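Local coordinates for protein MdcA (Pseudomonas aeruginosa, PDB 5VIT) that is the alpha subunit of malonate decarboxylase, a transferase that probably exchanges acetyl for malonyl on the acyl carrier protein of the complex, at residues A398-D401 against M402-E405. Numbering follows the deposited sequence.
Sequences AWLD and MRGE
Ala398 meets Met402 through its carbonyl oxygen: Ala398 O lies 3.7 Å from Met402 CG, and the buried Met402 side chain, bent at chi2 and chi3, leads away to touch Thr460 and Tyr472. Trp399 adds its backbone, Trp399 O resting 3.9 Å from Met402 CB, while its indole turns elsewhere and makes a cation-pi contact with Arg392. At Leu400 the chain enters a type I beta turn running to Arg403, closed by a nearly straight bond (170°) from Arg403 N to Leu400 O, 3.1 Å long, although the place of this oxygen, and so the detail of the bond, is less certain. Arg403 folds back beside Leu400, the two side chains pointing the same way, and Leu400 CD2 lies over one guanidinium face, 3.8 Å from Arg403 NH1. Asp401 OD1 is hydrogen-bonded to His252 ND1. Bends at chi2 (-146°) and chi3 (-56°) bring Arg403 NH1 round to Leu400 O in a weak bond of doubtful geometry; NE and NH2 join weakly to Glu411 O and Pro406 O. Three weak bonds to carbonyl oxygens would restrict the guanidinium only modestly, leaving the turn bond from Arg403 N as the firmer link.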
loop_
_atom_site.group_PDB
_atom_site.type_symbol
_atom_site.label_atom_id
_atom_site.label_comp_id
_atom_site.label_asym_id
_atom_site.label_seq_id
_atom_site.Cartn_x
_atom_site.Cartn_y
_atom_site.Cartn_z
ATOM N N ALA A 398 -3.717 -18.787 -7.966
ATOM C CA ALA A 398 -2.919 -17.940 -7.079
ATOM C C ALA A 398 -1.419 -18.163 -7.275
ATOM O O ALA A 398 -0.640 -17.218 -7.313
ATOM C CB ALA A 398 -3.297 -18.185 -5.617
ATOM N N TRP A 399 -1.033 -19.428 -7.390
ATOM C CA TRP A 399 0.360 -19.837 -7.539
ATOM C C TRP A 399 0.946 -19.324 -8.861
ATOM O O TRP A 399 2.110 -18.915 -8.921
ATOM C CB TRP A 399 0.436 -21.366 -7.431
ATOM C CG TRP A 399 1.771 -22.003 -7.497
ATOM C CD1 TRP A 399 2.632 -22.215 -6.462
ATOM C CD2 TRP A 399 2.374 -22.601 -8.655
ATOM N NE1 TRP A 399 3.757 -22.879 -6.909
ATOM C CE2 TRP A 399 3.617 -23.136 -8.250
ATOM C CE3 TRP A 399 1.985 -22.725 -9.996
ATOM C CZ2 TRP A 399 4.483 -23.775 -9.140
ATOM C CZ3 TRP A 399 2.850 -23.368 -10.886
ATOM C CH2 TRP A 399 4.085 -23.884 -10.447
ATOM N N LEU A 400 0.120 -19.313 -9.907
ATOM C CA LEU A 400 0.511 -18.733 -11.188
ATOM C C LEU A 400 0.558 -17.212 -11.131
ATOM O O LEU A 400 1.343 -16.594 -11.854
ATOM C CB LEU A 400 -0.445 -19.158 -12.309
ATOM C CG LEU A 400 -0.509 -20.639 -12.677
ATOM C CD1 LEU A 400 -1.676 -20.888 -13.634
ATOM C CD2 LEU A 400 0.816 -21.071 -13.297
ATOM N N ASP A 401 -0.276 -16.605 -10.281
ATOM C CA ASP A 401 -0.386 -15.135 -10.225
ATOM C C ASP A 401 0.920 -14.457 -9.824
ATOM O O ASP A 401 1.093 -13.262 -10.022
ATOM C CB ASP A 401 -1.480 -14.688 -9.250
ATOM C CG ASP A 401 -2.012 -13.289 -9.588
ATOM O OD1 ASP A 401 -2.286 -12.475 -8.668
ATOM O OD2 ASP A 401 -2.137 -12.999 -10.800
ATOM N N MET A 402 1.833 -15.229 -9.253
ATOM C CA MET A 402 3.083 -14.689 -8.774
ATOM C C MET A 402 4.123 -14.508 -9.879
ATOM O O MET A 402 5.172 -13.925 -9.628
ATOM C CB MET A 402 3.634 -15.595 -7.670
ATOM C CG MET A 402 2.648 -15.786 -6.512
ATOM S SD MET A 402 2.399 -14.233 -5.614
ATOM C CE MET A 402 3.872 -14.310 -4.842
ATOM N N ARG A 403 3.848 -14.999 -11.090
ATOM C CA ARG A 403 4.834 -14.874 -12.162
ATOM C C ARG A 403 4.846 -13.449 -12.709
ATOM O O ARG A 403 3.793 -12.840 -12.912
ATOM C CB ARG A 403 4.560 -15.873 -13.289
ATOM C CG ARG A 403 4.013 -17.177 -12.782
ATOM C CD ARG A 403 4.429 -18.416 -13.557
ATOM N NE ARG A 403 4.156 -18.491 -14.998
ATOM C CZ ARG A 403 2.993 -18.250 -15.613
ATOM N NH1 ARG A 403 1.899 -17.841 -14.958
ATOM N NH2 ARG A 403 2.944 -18.406 -16.926
ATOM N N GLY A 404 6.045 -12.921 -12.939
ATOM C CA GLY A 404 6.198 -11.603 -13.525
ATOM C C GLY A 404 5.877 -11.612 -15.010
ATOM O O GLY A 404 5.443 -10.604 -15.569
ATOM N N GLU A 405 6.080 -12.756 -15.652
ATOM C CA GLU A 405 5.798 -12.880 -17.079
ATOM C C GLU A 405 5.032 -14.163 -17.394
ATOM O O GLU A 405 5.639 -15.219 -17.618
ATOM C CB GLU A 405 7.100 -12.829 -17.890
ATOM C CG GLU A 405 7.284 -11.541 -18.679
ATOM C CD GLU A 405 6.052 -11.195 -19.514
ATOM O OE1 GLU A 405 5.526 -12.082 -20.234
ATOM O OE2 GLU A 405 5.596 -10.035 -19.429
#